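Local coordinates for protein CDP-glucose-4,6-dehydratase (Yersinia pseudotuberculosis, PDB 1RKX) that catalyses the NAD-dependent removal of water from CDP-D-glucose to give CDP-4-dehydro-6-deoxy-D-glucose, as a member of the short-chain dehydrogenase/reductase family, at residues E149-Y154 with A164-S169; L25-Q30 with D341-S346; A187-R192 with L243-K248. One frame throughout, in Å; residues are numbered along the deposited sequence.

The three contacts sit in different layers around the seven-stranded parallel sheet. Interaction 3 is wholly buried and joins strand 187-192 to helix 236-251 by hydrocarbon alone. Interaction 1 lies across the sheet from that helix, where helix 156-175 meets a loop. It touches interaction 3 directly: the carboxylate of Glu165 reaches polar side chains of strand 187-192. Interaction 2 adds the C-terminal helix to helix 20-31. It shares no element with the others, but Leu25, Trp28 and Leu29 pack on Leu243 of 243-248. Interactions 1 and 2 each have one partly exposed member, Met151 and His343. Their centres are about 32 Å apart.

Interaction 1 of 3, residues E149-Y154 with A164-S169; sequences EAMGGY and AELVTS
Met151 and Glu165 bring the two backbones nearest, with Met151 CA 7.5 Å from Glu165 CA. Residues 149-154 form an irregular loop, while 164-169 is a piece from within helix 156-175. No hydrogen bond joins the two segments. The loop touches the helix through one side chain, that of Met151, whose CB points toward it. The bend at chi2 (-70°) lays the methionine sulfur alongside the stem of Glu165. Met151 SD is 3.5 Å from Glu165 CG and equally close to Glu165 CB. Nearer the backbone, Met151 CB packs at 3.7 Å on Leu166 CD1. The methionine and leucine side chains run past one another in opposite senses. The thioether thus rests on the aliphatic part of the glutamate, not on its charged end. That end is used elsewhere. Glu165 OE2 forms a salt bridge with Arg192 NE and a hydrogen bond with Thr131 OG1, and Glu165 OE1 is hydrogen-bonded to Thr190 OG1. The carboxylate is therefore satisfied in a buried place and probably held as an anion.

Helix 156-175 flanks the parallel sheet of the Rossmann-like fold. It also carries Lys161, an NAD-binding residue, one turn before Glu165. The nearest NAD atoms are about 10 Å from the Glu165 side chain. Further along the helix, Thr168 OG1 donates to Ala164 O at 2.9 Å, with the donor tilted 28° from the carbonyl plane. Thr168 N reaches the same oxygen from the opposite face of that plane. Asn129 ND2 is a second partner of the Thr168 hydroxyl. Leu166 also packs on Asn159 of the second subunit, so the contact lies beside a subunit interface.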
loop_
_atom_site.group_PDB
_atom_site.type_symbol
_atom_site.label_atom_id
_atom_site.label_comp_id
_atom_site.label_asym_id
_atom_site.label_seq_id
_atom_site.Cartn_x
_atom_site.Cartn_y
_atom_site.Cartn_z
ATOM N N GLU C 149 -3.936 6.162 5.689
ATOM C CA GLU C 149 -4.626 5.487 4.598
ATOM C C GLU C 149 -5.541 6.418 3.795
ATOM O O GLU C 149 -5.913 7.502 4.248
ATOM C CB GLU C 149 -5.368 4.254 5.136
ATOM C CG GLU C 149 -4.397 3.236 5.788
ATOM C CD GLU C 149 -5.037 1.902 6.152
ATOM O OE1 GLU C 149 -4.967 0.951 5.333
ATOM O OE2 GLU C 149 -5.607 1.802 7.253
ATOM N N ALA C 150 -5.897 5.972 2.593
ATOM C CA ALA C 150 -6.703 6.755 1.654
ATOM C C ALA C 150 -8.065 7.274 2.091
ATOM O O ALA C 150 -8.832 6.587 2.771
ATOM C CB ALA C 150 -6.859 5.976 0.354
ATOM N N MET C 151 -8.354 8.504 1.665
ATOM C CA MET C 151 -9.625 9.157 1.951
ATOM C C MET C 151 -10.607 8.767 0.841
ATOM O O MET C 151 -10.204 8.433 -0.280
ATOM C CB MET C 151 -9.456 10.679 1.971
ATOM C CG MET C 151 -8.505 11.199 3.046
ATOM S SD MET C 151 -9.199 11.019 4.713
ATOM C CE MET C 151 -8.420 9.487 5.228
ATOM N N GLY C 152 -11.890 8.811 1.158
ATOM C CA GLY C 152 -12.900 8.449 0.190
ATOM C C GLY C 152 -14.289 8.534 0.783
ATOM O O GLY C 152 -14.621 9.504 1.468
ATOM N N GLY C 153 -15.098 7.513 0.527
ATOM C CA GLY C 153 -16.456 7.497 1.036
ATOM C C GLY C 153 -17.433 7.121 -0.060
ATOM O O GLY C 153 -17.394 7.680 -1.159
ATOM N N TYR C 154 -18.324 6.187 0.253
ATOM C CA TYR C 154 -19.319 5.685 -0.693
ATOM C C TYR C 154 -20.467 6.667 -0.904
ATOM O O TYR C 154 -20.706 7.130 -2.020
ATOM C CB TYR C 154 -19.870 4.358 -0.171
ATOM C CG TYR C 154 -20.808 3.646 -1.112
ATOM C CD1 TYR C 154 -20.322 2.927 -2.203
ATOM C CD2 TYR C 154 -22.185 3.667 -0.894
ATOM C CE1 TYR C 154 -21.189 2.236 -3.055
ATOM C CE2 TYR C 154 -23.057 2.982 -1.738
ATOM C CZ TYR C 154 -22.554 2.269 -2.814
ATOM O OH TYR C 154 -23.418 1.577 -3.635
ATOM N N ALA C 164 -13.459 16.904 3.001
ATOM C CA ALA C 164 -13.117 17.869 4.056
ATOM C C ALA C 164 -11.698 17.613 4.552
ATOM O O ALA C 164 -10.970 18.556 4.891
ATOM C CB ALA C 164 -14.113 17.773 5.215
ATOM N N GLU C 165 -11.303 16.340 4.579
ATOM C CA GLU C 165 -9.950 15.974 4.998
ATOM C C GLU C 165 -8.961 16.521 3.971
ATOM O O GLU C 165 -7.959 17.132 4.334
ATOM C CB GLU C 165 -9.806 14.447 5.100
ATOM C CG GLU C 165 -10.366 13.826 6.382
ATOM C CD GLU C 165 -9.510 14.114 7.618
ATOM O OE1 GLU C 165 -8.353 14.549 7.466
ATOM O OE2 GLU C 165 -9.998 13.883 8.741
ATOM N N LEU C 166 -9.238 16.302 2.687
ATOM C CA LEU C 166 -8.361 16.813 1.640
ATOM C C LEU C 166 -8.240 18.336 1.738
ATOM O O LEU C 166 -7.133 18.875 1.694
ATOM C CB LEU C 166 -8.887 16.419 0.251
ATOM C CG LEU C 166 -8.241 15.180 -0.382
ATOM C CD1 LEU C 166 -8.542 13.937 0.453
ATOM C CD2 LEU C 166 -8.757 15.009 -1.810
ATOM N N VAL C 167 -9.374 19.018 1.873
ATOM C CA VAL C 167 -9.388 20.480 1.981
ATOM C C VAL C 167 -8.493 20.959 3.124
ATOM O O VAL C 167 -7.691 21.878 2.949
ATOM C CB VAL C 167 -10.825 21.016 2.232
ATOM C CG1 VAL C 167 -10.779 22.489 2.678
ATOM C CG2 VAL C 167 -11.660 20.882 0.958
ATOM N N THR C 168 -8.640 20.341 4.289
ATOM C CA THR C 168 -7.848 20.734 5.449
ATOM C C THR C 168 -6.368 20.509 5.181
ATOM O O THR C 168 -5.538 21.341 5.533
ATOM C CB THR C 168 -8.264 19.959 6.711
ATOM O OG1 THR C 168 -9.672 20.108 6.924
ATOM C CG2 THR C 168 -7.522 20.509 7.937
ATOM N N SER C 169 -6.042 19.386 4.545
ATOM C CA SER C 169 -4.651 19.078 4.220
ATOM C C SER C 169 -4.037 20.141 3.302
ATOM O O SER C 169 -2.903 20.590 3.518
ATOM C CB SER C 169 -4.569 17.708 3.546
ATOM O OG SER C 169 -3.245 17.416 3.160
#

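Interaction 2 of 3, residues L25-Q30 with D341-S346; sequences LSLWLQ and DMHEYS
Leu27 meets Ser346 and His343 with its two methyl branches, one to each. The tight side of the contact is the buried one. There Leu27 CD1 packs on Ser346 CB at 3.9 Å, and both CB atoms point toward the opposite helix. The serine hydroxyl is turned to its own helix. With OG beside the backbone N (chi1 -64°), Ser346 OG donates to Met342 O at 2.7 Å, nearly along the C=O axis. Ser346 N is a second donor to Met342 O. Ser346 OG is also hydrogen-bonded to Trp332 NE1 of helix 322-338, so this buried polar atom has two partners, and its carbon side is what Leu27 meets.

The other branch lies toward the looser, partly exposed side. Leu27 CD2 comes obliquely to the imidazole, 3.9 Å from His343 CD2. The ring gets there because CG stands anti to the backbone N (chi1 174°). At its far edge, His343 ND1 donates to Glu344 OE2 at 3.2 Å. The oxygen lies in the ring plane but is met from above the carboxylate plane. This bond would limit rotation of the imidazole and probably favours its protonated form.

At the exposed end, Asp341 is the N-cap of helix 342-355. Asp341 OD1 accepts from His343 N at 2.9 Å, which meets it head-on. It also accepts from Glu344 N at 3.2 Å, from above the carboxylate plane. Ile350 continues the packing on Leu27 further along this C-terminal helix. The contact joins that helix to helix 20-31, the first helix of the Rossmann fold, which follows strand 11-15 and starts at the NAD-binding residue Phe20.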
loop_
_atom_site.group_PDB
_atom_site.type_symbol
_atom_site.label_atom_id
_atom_site.label_comp_id
_atom_site.label_asym_id
_atom_site.label_seq_id
_atom_site.Cartn_x
_atom_site.Cartn_y
_atom_site.Cartn_z
ATOM N N LEU C 25 -19.412 19.536 24.141
ATOM C CA LEU C 25 -18.112 20.205 24.113
ATOM C C LEU C 25 -18.211 21.631 24.661
ATOM O O LEU C 25 -17.355 22.062 25.445
ATOM C CB LEU C 25 -17.537 20.254 22.694
ATOM C CG LEU C 25 -16.149 20.912 22.614
ATOM C CD1 LEU C 25 -15.144 20.103 23.428
ATOM C CD2 LEU C 25 -15.688 21.011 21.164
ATOM N N SER C 26 -19.242 22.359 24.244
ATOM C CA SER C 26 -19.436 23.731 24.708
ATOM C C SER C 26 -19.625 23.768 26.221
ATOM O O SER C 26 -19.040 24.612 26.902
ATOM C CB SER C 26 -20.636 24.363 24.005
ATOM O OG SER C 26 -20.364 24.515 22.619
ATOM N N LEU C 27 -20.438 22.852 26.745
ATOM C CA LEU C 27 -20.671 22.779 28.186
ATOM C C LEU C 27 -19.363 22.479 28.908
ATOM O O LEU C 27 -19.069 23.063 29.956
ATOM C CB LEU C 27 -21.682 21.684 28.518
ATOM C CG LEU C 27 -23.155 21.952 28.216
ATOM C CD1 LEU C 27 -23.969 20.677 28.441
ATOM C CD2 LEU C 27 -23.654 23.088 29.112
ATOM N N TRP C 28 -18.575 21.566 28.342
ATOM C CA TRP C 28 -17.297 21.180 28.933
ATOM C C TRP C 28 -16.362 22.384 28.994
ATOM O O TRP C 28 -15.760 22.665 30.032
ATOM C CB TRP C 28 -16.645 20.064 28.107
ATOM C CG TRP C 28 -15.583 19.282 28.851
ATOM C CD1 TRP C 28 -14.837 19.708 29.918
ATOM C CD2 TRP C 28 -15.140 17.949 28.560
ATOM N NE1 TRP C 28 -13.959 18.721 30.308
ATOM C CE2 TRP C 28 -14.124 17.631 29.493
ATOM C CE3 TRP C 28 -15.502 16.993 27.602
ATOM C CZ2 TRP C 28 -13.465 16.392 29.493
ATOM C CZ3 TRP C 28 -14.843 15.757 27.602
ATOM C CH2 TRP C 28 -13.837 15.473 28.546
ATOM N N LEU C 29 -16.249 23.095 27.875
ATOM C CA LEU C 29 -15.401 24.280 27.790
ATOM C C LEU C 29 -15.862 25.331 28.803
ATOM O O LEU C 29 -15.040 25.948 29.482
ATOM C CB LEU C 29 -15.453 24.864 26.372
ATOM C CG LEU C 29 -14.763 24.032 25.283
ATOM C CD1 LEU C 29 -15.141 24.547 23.894
ATOM C CD2 LEU C 29 -13.253 24.096 25.490
ATOM N N GLN C 30 -17.174 25.530 28.899
ATOM C CA GLN C 30 -17.721 26.500 29.846
ATOM C C GLN C 30 -17.322 26.154 31.281
ATOM O O GLN C 30 -16.870 27.023 32.031
ATOM C CB GLN C 30 -19.245 26.560 29.740
ATOM C CG GLN C 30 -19.754 27.091 28.405
ATOM C CD GLN C 30 -21.261 27.003 28.271
ATOM O OE1 GLN C 30 -21.796 26.989 27.155
ATOM N NE2 GLN C 30 -21.958 26.950 29.400
ATOM N N ASP C 341 -32.765 19.078 36.555
ATOM C CA ASP C 341 -32.107 20.195 35.884
ATOM C C ASP C 341 -30.981 19.550 35.084
ATOM O O ASP C 341 -29.962 19.150 35.649
ATOM C CB ASP C 341 -31.514 21.163 36.914
ATOM C CG ASP C 341 -30.821 22.358 36.271
ATOM O OD1 ASP C 341 -30.222 22.201 35.186
ATOM O OD2 ASP C 341 -30.857 23.461 36.861
ATOM N N MET C 342 -31.159 19.451 33.771
ATOM C CA MET C 342 -30.154 18.804 32.939
ATOM C C MET C 342 -28.904 19.623 32.660
ATOM O O MET C 342 -27.914 19.097 32.160
ATOM C CB MET C 342 -30.797 18.315 31.642
ATOM C CG MET C 342 -31.943 17.334 31.886
ATOM S SD MET C 342 -31.542 16.092 33.148
ATOM C CE MET C 342 -30.351 15.058 32.259
ATOM N N HIS C 343 -28.934 20.912 32.988
ATOM C CA HIS C 343 -27.743 21.725 32.791
ATOM C C HIS C 343 -26.746 21.294 33.861
ATOM O O HIS C 343 -25.598 20.970 33.564
ATOM C CB HIS C 343 -28.047 23.218 32.942
ATOM C CG HIS C 343 -26.825 24.084 32.886
ATOM N ND1 HIS C 343 -26.195 24.561 34.017
ATOM C CD2 HIS C 343 -26.080 24.503 31.837
ATOM C CE1 HIS C 343 -25.114 25.234 33.665
ATOM N NE2 HIS C 343 -25.020 25.212 32.348
ATOM N N GLU C 344 -27.199 21.289 35.111
ATOM C CA GLU C 344 -26.349 20.880 36.222
ATOM C C GLU C 344 -26.008 19.401 36.135
ATOM O O GLU C 344 -24.883 19.007 36.422
ATOM C CB GLU C 344 -27.039 21.158 37.559
ATOM C CG GLU C 344 -27.167 22.632 37.895
ATOM C CD GLU C 344 -25.843 23.368 37.786
ATOM O OE1 GLU C 344 -24.817 22.831 38.258
ATOM O OE2 GLU C 344 -25.829 24.487 37.231
ATOM N N TYR C 345 -26.981 18.584 35.748
ATOM C CA TYR C 345 -26.742 17.148 35.636
ATOM C C TYR C 345 -25.635 16.873 34.625
ATOM O O TYR C 345 -24.748 16.055 34.868
ATOM C CB TYR C 345 -28.012 16.414 35.203
ATOM C CG TYR C 345 -27.888 14.908 35.287
ATOM C CD1 TYR C 345 -28.202 14.227 36.466
ATOM C CD2 TYR C 345 -27.431 14.164 34.196
ATOM C CE1 TYR C 345 -28.068 12.842 36.556
ATOM C CE2 TYR C 345 -27.290 12.779 34.274
ATOM C CZ TYR C 345 -27.612 12.126 35.457
ATOM O OH TYR C 345 -27.487 10.760 35.554
ATOM N N SER C 346 -25.683 17.565 33.487
ATOM C CA SER C 346 -24.676 17.372 32.444
ATOM C C SER C 346 -23.305 17.841 32.903
ATOM O O SER C 346 -22.289 17.245 32.548
ATOM C CB SER C 346 -25.084 18.107 31.162
ATOM O OG SER C 346 -26.275 17.548 30.636
#

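Interaction 3 of 3, residues A187-R192 with L243-K248; sequences AVATVR and LLLAQK
Among residues 187-192 and 243-248, Ala189 CA and Leu245 CA lie nearest each other, 8.5 Å apart. Leu245 carries the helix side of the contact alone. With chi1 at 175°, its CG lies opposite the backbone N, and the side chain reaches out from the helix toward the sheet. A single methyl, CD2, then touches two residues of the strand. Leu245 CD2 is 3.9 Å from Ala189 CB. It is closer to the valine: Val191 CG1 and Leu245 CD2 are 3.5 Å apart, tighter than usual for two carbons. The leucine and valine side chains lie alongside each other, pointing opposite ways.

Alternation along the strand explains the pairing. Ala189 and Val191 point toward the helix, whereas Thr190 between them points away, to the opposite face of the sheet. This is the layered alpha/beta packing of a Rossmann fold. Strand 187-192 runs between strands 126-130 and 259-261, and helix 236-251 covers one face of it. Helix 156-175 lies on the other face, where Thr168 packs on Val188.

Helix 236-251 extends the contact in both directions. Leu249 packs on Ala187 and Ala189, and Tyr242 on Val191. No hydrogen bond links the two segments, and the meeting groups are all hydrocarbon. Within the sheet, Val191 also leans on Val128 and Ile130 of the neighbouring strand. Its side chain lies about 6 Å from that of Lys21, an NAD-binding residue, and about 8 Å from the bound NAD.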
loop_
_atom_site.group_PDB
_atom_site.type_symbol
_atom_site.label_atom_id
_atom_site.label_comp_id
_atom_site.label_asym_id
_atom_site.label_seq_id
_atom_site.Cartn_x
_atom_site.Cartn_y
_atom_site.Cartn_z
ATOM N N ALA C 187 -1.807 25.981 14.165
ATOM C CA ALA C 187 -1.625 24.534 14.109
ATOM C C ALA C 187 -2.988 23.923 13.786
ATOM O O ALA C 187 -3.899 23.960 14.608
ATOM C CB ALA C 187 -1.111 24.015 15.453
ATOM N N VAL C 188 -3.113 23.363 12.587
ATOM C CA VAL C 188 -4.375 22.788 12.121
ATOM C C VAL C 188 -4.401 21.260 12.064
ATOM O O VAL C 188 -3.515 20.635 11.484
ATOM C CB VAL C 188 -4.710 23.325 10.715
ATOM C CG1 VAL C 188 -6.095 22.835 10.280
ATOM C CG2 VAL C 188 -4.648 24.848 10.716
ATOM N N ALA C 189 -5.437 20.666 12.651
ATOM C CA ALA C 189 -5.568 19.215 12.666
ATOM C C ALA C 189 -6.996 18.760 12.377
ATOM O O ALA C 189 -7.941 19.545 12.449
ATOM C CB ALA C 189 -5.131 18.672 14.025
ATOM N N THR C 190 -7.142 17.486 12.026
ATOM C CA THR C 190 -8.462 16.915 11.805
ATOM C C THR C 190 -8.607 15.770 12.796
ATOM O O THR C 190 -7.614 15.147 13.185
ATOM C CB THR C 190 -8.662 16.374 10.362
ATOM O OG1 THR C 190 -7.612 15.455 10.030
ATOM C CG2 THR C 190 -8.687 17.524 9.361
ATOM N N VAL C 191 -9.836 15.511 13.228
ATOM C CA VAL C 191 -10.094 14.430 14.167
ATOM C C VAL C 191 -11.177 13.528 13.589
ATOM O O VAL C 191 -12.197 13.990 13.078
ATOM C CB VAL C 191 -10.500 14.968 15.567
ATOM C CG1 VAL C 191 -9.308 15.669 16.203
ATOM C CG2 VAL C 191 -11.680 15.922 15.462
ATOM N N ARG C 192 -10.935 12.229 13.672
ATOM C CA ARG C 192 -11.837 11.236 13.113
ATOM C C ARG C 192 -12.387 10.309 14.188
ATOM O O ARG C 192 -11.627 9.620 14.872
ATOM C CB ARG C 192 -11.069 10.441 12.051
ATOM C CG ARG C 192 -10.356 11.350 11.046
ATOM C CD ARG C 192 -9.188 10.667 10.339
ATOM N NE ARG C 192 -8.455 11.603 9.482
ATOM C CZ ARG C 192 -7.321 11.318 8.857
ATOM N NH1 ARG C 192 -6.769 10.122 8.991
ATOM N NH2 ARG C 192 -6.743 12.228 8.086
ATOM N N LEU C 243 -10.015 17.870 23.065
ATOM C CA LEU C 243 -9.509 18.875 24.004
ATOM C C LEU C 243 -8.013 18.699 24.227
ATOM O O LEU C 243 -7.258 19.671 24.214
ATOM C CB LEU C 243 -10.256 18.782 25.339
ATOM C CG LEU C 243 -11.741 19.169 25.331
ATOM C CD1 LEU C 243 -12.404 18.712 26.626
ATOM C CD2 LEU C 243 -11.885 20.675 25.150
ATOM N N LEU C 244 -7.587 17.454 24.426
ATOM C CA LEU C 244 -6.175 17.153 24.635
ATOM C C LEU C 244 -5.364 17.598 23.425
ATOM O O LEU C 244 -4.297 18.199 23.562
ATOM C CB LEU C 244 -5.992 15.649 24.857
ATOM C CG LEU C 244 -4.563 15.152 25.063
ATOM C CD1 LEU C 244 -3.970 15.795 26.319
ATOM C CD2 LEU C 244 -4.573 13.632 25.193
ATOM N N LEU C 245 -5.870 17.297 22.235
ATOM C CA LEU C 245 -5.194 17.681 21.004
ATOM C C LEU C 245 -5.115 19.201 20.872
ATOM O O LEU C 245 -4.079 19.739 20.488
ATOM C CB LEU C 245 -5.930 17.107 19.788
ATOM C CG LEU C 245 -5.403 17.527 18.411
ATOM C CD1 LEU C 245 -3.964 17.076 18.238
ATOM C CD2 LEU C 245 -6.292 16.924 17.324
ATOM N N ALA C 246 -6.214 19.885 21.182
ATOM C CA ALA C 246 -6.251 21.340 21.088
ATOM C C ALA C 246 -5.164 21.959 21.958
ATOM O O ALA C 246 -4.467 22.885 21.539
ATOM C CB ALA C 246 -7.615 21.858 21.523
ATOM N N GLN C 247 -5.030 21.445 23.173
ATOM C CA GLN C 247 -4.033 21.971 24.091
ATOM C C GLN C 247 -2.637 21.802 23.508
ATOM O O GLN C 247 -1.826 22.726 23.545
ATOM C CB GLN C 247 -4.123 21.262 25.445
ATOM C CG GLN C 247 -3.519 22.077 26.572
ATOM C CD GLN C 247 -3.493 21.333 27.887
ATOM O OE1 GLN C 247 -4.417 20.579 28.208
ATOM N NE2 GLN C 247 -2.439 21.553 28.667
ATOM N N LYS C 248 -2.361 20.627 22.952
ATOM C CA LYS C 248 -1.054 20.365 22.370
ATOM C C LYS C 248 -0.784 21.216 21.137
ATOM O O LYS C 248 0.328 21.697 20.951
ATOM C CB LYS C 248 -0.900 18.878 22.040
ATOM C CG LYS C 248 -0.648 18.022 23.269
ATOM C CD LYS C 248 -0.247 16.612 22.894
ATOM C CE LYS C 248 0.246 15.836 24.107
ATOM N NZ LYS C 248 -0.793 15.723 25.166
#